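Local atomic coordinates of uncharacterized protein Atu2773 (Agrobacterium tumefaciens, PDB entry 2QV5), a protein that is of unknown function but belongs to the divergent polysaccharide deacetylase family, and so may act on the acyl groups of carbohydrates. Residues I34-Q47 with V57-W71. Sequence-based numbering, arbitrary orientation.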
ATOM      1  N   ILE A  34      -4.419  -6.743   4.623  1.00  5.58           N
ATOM      2  CA  ILE A  34      -4.467  -7.077   3.191  1.00  6.95           C
ATOM      3  C   ILE A  34      -4.665  -5.771   2.454  1.00  7.86           C
ATOM      4  O   ILE A  34      -5.581  -5.016   2.786  1.00 10.27           O
ATOM      5  CB  ILE A  34      -5.621  -8.060   2.820  1.00  6.72           C
ATOM      6  CG1 ILE A  34      -5.383  -9.455   3.408  1.00 16.86           C
ATOM      7  CG2 ILE A  34      -5.772  -8.163   1.279  1.00  9.82           C
ATOM      8  CD1 ILE A  34      -6.662 -10.254   3.629  1.00 21.79           C
ATOM      9  N   VAL A  35      -3.783  -5.493   1.497  1.00 10.56           N
ATOM     10  CA  VAL A  35      -3.917  -4.345   0.631  1.00  9.75           C
ATOM     11  C   VAL A  35      -4.398  -4.778  -0.754  1.00  8.54           C
ATOM     12  O   VAL A  35      -3.793  -5.641  -1.406  1.00 11.41           O
ATOM     13  CB  VAL A  35      -2.581  -3.568   0.506  1.00 12.76           C
ATOM     14  CG1 VAL A  35      -2.763  -2.269  -0.282  1.00 15.90           C
ATOM     15  CG2 VAL A  35      -2.005  -3.289   1.870  1.00 12.53           C
ATOM     16  N   VAL A  36      -5.500  -4.184  -1.196  1.00 12.71           N
ATOM     17  CA  VAL A  36      -5.928  -4.347  -2.572  1.00 13.09           C
ATOM     18  C   VAL A  36      -5.632  -3.025  -3.269  1.00 16.15           C
ATOM     19  O   VAL A  36      -6.223  -1.989  -2.947  1.00  9.87           O
ATOM     20  CB  VAL A  36      -7.418  -4.758  -2.703  1.00 12.28           C
ATOM     21  CG1 VAL A  36      -7.815  -4.849  -4.186  1.00 15.65           C
ATOM     22  CG2 VAL A  36      -7.667  -6.094  -2.020  1.00 11.80           C
ATOM     23  N   GLY A  37      -4.699  -3.064  -4.213  1.00  8.43           N
ATOM     24  CA  GLY A  37      -4.247  -1.851  -4.868  1.00  9.75           C
ATOM     25  C   GLY A  37      -4.811  -1.665  -6.264  1.00 13.63           C
ATOM     26  O   GLY A  37      -5.617  -2.473  -6.741  1.00 14.28           O
ATOM     27  N   GLY A  38      -4.399  -0.585  -6.913  1.00 15.73           N
ATOM     28  CA  GLY A  38      -4.849  -0.302  -8.273  1.00 16.88           C
ATOM     29  C   GLY A  38      -6.135   0.503  -8.375  1.00 17.93           C
ATOM     30  O   GLY A  38      -6.645   0.688  -9.477  1.00 19.87           O
ATOM     31  N   LEU A  39      -6.657   1.000  -7.249  1.00 12.42           N
ATOM     32  CA  LEU A  39      -7.885   1.817  -7.286  1.00 14.59           C
ATOM     33  C   LEU A  39      -7.716   3.084  -8.102  1.00 13.35           C
ATOM     34  O   LEU A  39      -6.672   3.743  -8.028  1.00 13.70           O
ATOM     35  CB  LEU A  39      -8.417   2.139  -5.879  1.00 12.47           C
ATOM     36  CG  LEU A  39      -9.370   1.057  -5.371  1.00 16.89           C
ATOM     37  CD1 LEU A  39      -8.640  -0.101  -4.737  1.00 13.51           C
ATOM     38  CD2 LEU A  39     -10.341   1.656  -4.399  1.00 27.89           C
ATOM     39  N   GLY A  40      -8.725   3.380  -8.921  1.00 12.10           N
ATOM     40  CA  GLY A  40      -8.687   4.505  -9.850  1.00 15.61           C
ATOM     41  C   GLY A  40      -8.307   4.125 -11.279  1.00 13.19           C
ATOM     42  O   GLY A  40      -8.578   4.881 -12.204  1.00 17.38           O
ATOM     43  N   LEU A  41      -7.694   2.959 -11.469  1.00 13.88           N
ATOM     44  CA  LEU A  41      -7.303   2.516 -12.818  1.00 16.35           C
ATOM     45  C   LEU A  41      -8.473   2.033 -13.680  1.00 20.96           C
ATOM     46  O   LEU A  41      -8.574   2.399 -14.857  1.00 19.37           O
ATOM     47  CB  LEU A  41      -6.200   1.447 -12.765  1.00 16.80           C
ATOM     48  CG  LEU A  41      -4.872   1.855 -12.123  1.00 13.89           C
ATOM     49  CD1 LEU A  41      -3.974   0.636 -11.858  1.00 22.28           C
ATOM     50  CD2 LEU A  41      -4.132   2.938 -12.929  1.00 19.52           C
ATOM     51  N   SER A  42      -9.326   1.181 -13.110  1.00 17.88           N
ATOM     52  CA  SER A  42     -10.582   0.799 -13.758  1.00 15.47           C
ATOM     53  C   SER A  42     -11.739   1.329 -12.957  1.00 18.93           C
ATOM     54  O   SER A  42     -11.830   1.078 -11.754  1.00 13.14           O
ATOM     55  CB  SER A  42     -10.716  -0.718 -13.879  1.00 17.10           C
ATOM     56  OG  SER A  42     -12.067  -1.085 -14.104  1.00 22.38           O
ATOM     57  N   GLN A  43     -12.639   2.049 -13.616  1.00 13.49           N
ATOM     58  CA  GLN A  43     -13.806   2.577 -12.924  1.00 14.08           C
ATOM     59  C   GLN A  43     -14.765   1.493 -12.434  1.00 17.19           C
ATOM     60  O   GLN A  43     -15.268   1.571 -11.314  1.00 11.50           O
ATOM     61  CB  GLN A  43     -14.517   3.643 -13.776  1.00 16.58           C
ATOM     62  CG  GLN A  43     -13.623   4.851 -14.102  1.00 16.03           C
ATOM     63  CD  GLN A  43     -12.891   5.411 -12.877  1.00 12.50           C
ATOM     64  OE1 GLN A  43     -13.524   5.852 -11.916  1.00 18.77           O
ATOM     65  NE2 GLN A  43     -11.555   5.396 -12.915  1.00 13.76           N
ATOM     66  N   THR A  44     -15.018   0.481 -13.262  1.00 15.18           N
ATOM     67  CA  THR A  44     -15.886  -0.624 -12.857  1.00 18.42           C
ATOM     68  C   THR A  44     -15.192  -1.520 -11.833  1.00 17.15           C
ATOM     69  O   THR A  44     -15.827  -2.009 -10.895  1.00 18.98           O
ATOM     70  CB  THR A  44     -16.398  -1.462 -14.063  1.00 20.54           C
ATOM     71  OG1 THR A  44     -15.312  -1.761 -14.950  1.00 21.14           O
ATOM     72  CG2 THR A  44     -17.494  -0.712 -14.822  1.00 21.63           C
ATOM     73  N   GLY A  45     -13.891  -1.727 -12.009  1.00 13.43           N
ATOM     74  CA  GLY A  45     -13.082  -2.461 -11.025  1.00 15.40           C
ATOM     75  C   GLY A  45     -12.996  -1.785  -9.658  1.00 13.48           C
ATOM     76  O   GLY A  45     -13.026  -2.462  -8.629  1.00 13.37           O
ATOM     77  N   SER A  46     -12.904  -0.449  -9.650  1.00 10.59           N
ATOM     78  CA  SER A  46     -12.851   0.322  -8.403  1.00 11.18           C
ATOM     79  C   SER A  46     -14.195   0.290  -7.703  1.00 13.22           C
ATOM     80  O   SER A  46     -14.247   0.165  -6.478  1.00 10.76           O
ATOM     81  CB  SER A  46     -12.416   1.769  -8.661  1.00  7.48           C
ATOM     82  OG  SER A  46     -11.079   1.788  -9.140  1.00 13.08           O
ATOM     83  N   GLN A  47     -15.274   0.395  -8.486  1.00  8.05           N
ATOM     84  CA  GLN A  47     -16.641   0.284  -7.961  1.00 19.26           C
ATOM     85  C   GLN A  47     -16.880  -1.061  -7.290  1.00 17.44           C
ATOM     86  O   GLN A  47     -17.445  -1.114  -6.197  1.00 15.09           O
ATOM     87  CB  GLN A  47     -17.676   0.498  -9.064  1.00 17.69           C
ATOM     88  CG  GLN A  47     -19.100   0.699  -8.540  1.00 27.56           C
ATOM     89  CD  GLN A  47     -20.077   1.103  -9.624  1.00 33.05           C
ATOM     90  OE1 GLN A  47     -19.804   0.956 -10.820  1.00 39.00           O
ATOM     91  NE2 GLN A  47     -21.235   1.612  -9.210  1.00 40.78           N
ATOM     92  N   VAL A  57     -10.124  -4.194   4.938  1.00 11.14           N
ATOM     93  CA  VAL A  57      -9.175  -4.318   3.840  1.00 12.24           C
ATOM     94  C   VAL A  57      -8.650  -2.932   3.482  1.00  6.36           C
ATOM     95  O   VAL A  57      -9.420  -2.000   3.201  1.00 14.15           O
ATOM     96  CB  VAL A  57      -9.820  -5.024   2.627  1.00 11.21           C
ATOM     97  CG1 VAL A  57      -8.861  -5.083   1.421  1.00 14.39           C
ATOM     98  CG2 VAL A  57     -10.259  -6.433   3.014  1.00 14.33           C
ATOM     99  N   THR A  58      -7.330  -2.800   3.500  1.00 11.62           N
ATOM    100  CA  THR A  58      -6.657  -1.549   3.158  1.00  9.17           C
ATOM    101  C   THR A  58      -6.693  -1.389   1.638  1.00  6.65           C
ATOM    102  O   THR A  58      -6.511  -2.362   0.912  1.00  8.64           O
ATOM    103  CB  THR A  58      -5.209  -1.570   3.686  1.00 14.14           C
ATOM    104  OG1 THR A  58      -5.245  -1.709   5.111  1.00  8.67           O
ATOM    105  CG2 THR A  58      -4.431  -0.298   3.311  1.00 11.14           C
ATOM    106  N   LEU A  59      -6.947  -0.173   1.159  1.00  7.44           N
ATOM    107  CA  LEU A  59      -7.016   0.056  -0.292  1.00 10.06           C
ATOM    108  C   LEU A  59      -5.867   0.917  -0.811  1.00  9.26           C
ATOM    109  O   LEU A  59      -5.564   1.971  -0.254  1.00 11.62           O
ATOM    110  CB  LEU A  59      -8.385   0.639  -0.686  1.00 10.78           C
ATOM    111  CG  LEU A  59      -9.621  -0.165  -0.228  1.00  7.75           C
ATOM    112  CD1 LEU A  59     -10.898   0.583  -0.578  1.00 11.73           C
ATOM    113  CD2 LEU A  59      -9.667  -1.558  -0.814  1.00  8.24           C
ATOM    114  N   GLY A  60      -5.216   0.459  -1.877  1.00 10.43           N
ATOM    115  CA  GLY A  60      -4.150   1.226  -2.513  1.00 10.72           C
ATOM    116  C   GLY A  60      -4.695   1.989  -3.706  1.00 10.80           C
ATOM    117  O   GLY A  60      -5.359   1.400  -4.574  1.00 12.36           O
ATOM    118  N   PHE A  61      -4.446   3.297  -3.732  1.00  7.26           N
ATOM    119  CA  PHE A  61      -4.962   4.160  -4.798  1.00  9.53           C
ATOM    120  C   PHE A  61      -3.845   4.451  -5.785  1.00 15.28           C
ATOM    121  O   PHE A  61      -2.754   4.836  -5.388  1.00 18.53           O
ATOM    122  CB  PHE A  61      -5.516   5.468  -4.212  1.00  9.24           C
ATOM    123  CG  PHE A  61      -6.914   5.341  -3.711  1.00 18.69           C
ATOM    124  CD1 PHE A  61      -7.225   4.443  -2.692  1.00 16.22           C
ATOM    125  CD2 PHE A  61      -7.930   6.085  -4.275  1.00 21.86           C
ATOM    126  CE1 PHE A  61      -8.518   4.288  -2.238  1.00 13.28           C
ATOM    127  CE2 PHE A  61      -9.224   5.942  -3.820  1.00 22.07           C
ATOM    128  CZ  PHE A  61      -9.520   5.043  -2.789  1.00 19.82           C
ATOM    129  N   ALA A  62      -4.119   4.248  -7.071  1.00 15.55           N
ATOM    130  CA  ALA A  62      -3.113   4.470  -8.099  1.00 16.61           C
ATOM    131  C   ALA A  62      -3.007   5.958  -8.357  1.00 18.26           C
ATOM    132  O   ALA A  62      -4.014   6.620  -8.606  1.00 13.80           O
ATOM    133  CB  ALA A  62      -3.492   3.754  -9.354  1.00 13.34           C
ATOM    134  N   ALA A  63      -1.791   6.489  -8.301  1.00 19.18           N
ATOM    135  CA  ALA A  63      -1.598   7.940  -8.454  1.00 23.01           C
ATOM    136  C   ALA A  63      -2.020   8.413  -9.852  1.00 25.56           C
ATOM    137  O   ALA A  63      -2.581   9.489  -9.995  1.00 21.29           O
ATOM    138  CB  ALA A  63      -0.165   8.324  -8.156  1.00 19.21           C
ATOM    139  N   SER A  64      -1.785   7.574 -10.862  1.00 27.56           N
ATOM    140  CA  SER A  64      -2.204   7.849 -12.245  1.00 29.13           C
ATOM    141  C   SER A  64      -3.676   7.519 -12.543  1.00 28.35           C
ATOM    142  O   SER A  64      -4.099   7.576 -13.702  1.00 28.66           O
ATOM    143  CB  SER A  64      -1.312   7.072 -13.217  1.00 29.87           C
ATOM    144  OG  SER A  64      -1.408   5.675 -12.974  1.00 30.31           O
ATOM    145  N   GLY A  65      -4.448   7.172 -11.513  1.00 23.07           N
ATOM    146  CA  GLY A  65      -5.850   6.781 -11.683  1.00 19.89           C
ATOM    147  C   GLY A  65      -6.795   7.942 -11.957  1.00 17.47           C
ATOM    148  O   GLY A  65      -6.383   9.104 -11.947  1.00 21.32           O
ATOM    149  N   ASN A  66      -8.065   7.627 -12.207  1.00 15.34           N
ATOM    150  CA  ASN A  66      -9.093   8.642 -12.480  1.00 13.40           C
ATOM    151  C   ASN A  66     -10.209   8.538 -11.441  1.00 13.41           C
ATOM    152  O   ASN A  66     -10.360   7.482 -10.820  1.00 13.07           O
ATOM    153  CB  ASN A  66      -9.667   8.449 -13.895  1.00 13.92           C
ATOM    154  CG  ASN A  66      -8.601   8.538 -14.977  1.00 23.60           C
ATOM    155  OD1 ASN A  66      -7.946   9.564 -15.126  1.00 24.42           O
ATOM    156  ND2 ASN A  66      -8.427   7.458 -15.741  1.00 18.00           N
ATOM    157  N   SER A  67     -10.965   9.632 -11.258  1.00 10.35           N
ATOM    158  CA  SER A  67     -12.016   9.742 -10.235  1.00 15.93           C
ATOM    159  C   SER A  67     -11.494   9.395  -8.841  1.00 11.60           C
ATOM    160  O   SER A  67     -12.212   8.793  -8.027  1.00 15.64           O
ATOM    161  CB  SER A  67     -13.235   8.880 -10.596  1.00 15.94           C
ATOM    162  OG  SER A  67     -13.835   9.359 -11.785  1.00 21.57           O
ATOM    163  N   LEU A  68     -10.244   9.784  -8.578  1.00 13.42           N
ATOM    164  CA  LEU A  68      -9.581   9.465  -7.313  1.00 15.73           C
ATOM    165  C   LEU A  68     -10.332  10.050  -6.124  1.00 12.82           C
ATOM    166  O   LEU A  68     -10.511   9.369  -5.125  1.00 13.38           O
ATOM    167  CB  LEU A  68      -8.120   9.915  -7.316  1.00 16.44           C
ATOM    168  CG  LEU A  68      -7.197   9.107  -8.242  1.00 17.67           C
ATOM    169  CD1 LEU A  68      -5.799   9.673  -8.229  1.00 21.02           C
ATOM    170  CD2 LEU A  68      -7.183   7.605  -7.909  1.00 22.73           C
ATOM    171  N   GLN A  69     -10.796  11.288  -6.263  1.00 13.62           N
ATOM    172  CA  GLN A  69     -11.616  11.926  -5.230  1.00 16.60           C
ATOM    173  C   GLN A  69     -12.915  11.155  -4.958  1.00 18.90           C
ATOM    174  O   GLN A  69     -13.311  11.003  -3.794  1.00 15.19           O
ATOM    175  CB  GLN A  69     -11.936  13.366  -5.629  1.00 16.42           C
ATOM    176  CG  GLN A  69     -12.180  14.294  -4.467  1.00 40.27           C
ATOM    177  CD  GLN A  69     -12.405  15.732  -4.910  1.00 48.22           C
ATOM    178  OE1 GLN A  69     -13.368  16.375  -4.494  1.00 56.01           O
ATOM    179  NE2 GLN A  69     -11.515  16.241  -5.755  1.00 49.40           N
ATOM    180  N   ARG A  70     -13.570  10.668  -6.014  1.00 16.64           N
ATOM    181  CA  ARG A  70     -14.779   9.844  -5.848  1.00 11.08           C
ATOM    182  C   ARG A  70     -14.481   8.563  -5.061  1.00 13.97           C
ATOM    183  O   ARG A  70     -15.161   8.258  -4.074  1.00 10.16           O
ATOM    184  CB  ARG A  70     -15.416   9.465  -7.201  1.00 12.12           C
ATOM    185  CG  ARG A  70     -16.651   8.603  -7.019  1.00 12.91           C
ATOM    186  CD  ARG A  70     -16.981   7.717  -8.210  1.00 23.90           C
ATOM    187  NE  ARG A  70     -18.252   7.038  -7.963  1.00 32.42           N
ATOM    188  CZ  ARG A  70     -19.060   6.559  -8.902  1.00 35.66           C
ATOM    189  NH1 ARG A  70     -18.743   6.663 -10.179  1.00 25.82           N
ATOM    190  NH2 ARG A  70     -20.196   5.971  -8.555  1.00 39.97           N
ATOM    191  N   TRP A  71     -13.465   7.819  -5.496  1.00  6.37           N
ATOM    192  CA  TRP A  71     -13.149   6.538  -4.855  1.00  9.28           C
ATOM    193  C   TRP A  71     -12.584   6.743  -3.436  1.00 10.99           C
ATOM    194  O   TRP A  71     -12.832   5.937  -2.550  1.00 15.86           O
ATOM    195  CB  TRP A  71     -12.268   5.644  -5.759  1.00 15.85           C
ATOM    196  CG  TRP A  71     -12.953   5.362  -7.084  1.00 13.65           C
ATOM    197  CD1 TRP A  71     -12.475   5.646  -8.328  1.00 14.66           C
ATOM    198  CD2 TRP A  71     -14.271   4.810  -7.276  1.00 13.99           C
ATOM    199  NE1 TRP A  71     -13.396   5.293  -9.281  1.00 12.13           N
ATOM    200  CE2 TRP A  71     -14.509   4.780  -8.666  1.00 15.25           C
ATOM    201  CE3 TRP A  71     -15.266   4.331  -6.410  1.00 14.54           C
ATOM    202  CZ2 TRP A  71     -15.699   4.293  -9.211  1.00 17.08           C
ATOM    203  CZ3 TRP A  71     -16.452   3.853  -6.955  1.00 21.45           C
ATOM    204  CH2 TRP A  71     -16.659   3.846  -8.342  1.00 18.55           C
TER
HETATM  205  O   HOH W   1      -6.036  -4.356   5.960  1.00 11.38           O
HETATM  206  O   HOH W   2      -9.535   5.163 -15.051  1.00 21.66           O
HETATM  207  O   HOH W   3     -15.805   6.797 -12.325  1.00 31.31           O
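Leu39 lies over the Phe61 ring. Its CB sits above the centre of one face, 4.0 Å from the ring centroid, a CH-pi contact. Its CD2 meets Phe61 CZ at 3.8 Å and also touches Leu59 CD1. Ile50 of helix 43-52, which links the two strands, packs on both leucines. Farther back, Val36 CG2 stands beside its own backbone N, which turns it to Val57 CG1 (3.8 Å).

The two strands run parallel, with axes 25° apart. Strand 30-39, helix 43-52 and strand 58-62 form a beta-alpha-beta unit. The strands are neighbours in the parallel sheet, and strand 30-39 also pairs with strand 212-218. Val35 pairs with Thr58 and Val36 with Leu59, but Leu39 pairs with Phe61. The register shift is a beta bulge at Gly37 and Gly38. Gly60 N donates to Val36 O before it, and Gly60 O accepts from Leu39 N after it. Leu39 O then accepts from Ala62 N. Leu68 CD2 touches Gly40 CA. Gly40 O accepts from Asn66 N at 2.8 Å, nearly straight (173°).

Past the strand ends, Trp71 backs onto helix 43-52. Ser46 CB lies over its five-membered ring, 3.6 Å from the centroid, while Arg70 CD lies over the opposite face, toward its rim. Ser46 OG accepts from Gly40 N and donates to Ser42 O.

At the polar edge Gln43 bends at chi2 (-48°), which brings its amide between Trp71 and Asn66. Trp71 NE1 donates to Gln43 OE1 at 2.7 Å, nearly in the indole plane. Gln43 NE2 donates to Asn66 O at 3.2 Å, approaching from above the carbonyl plane. A water accepts from both Gln43 NE2 and Asn66 ND2 and donates to Leu41 O.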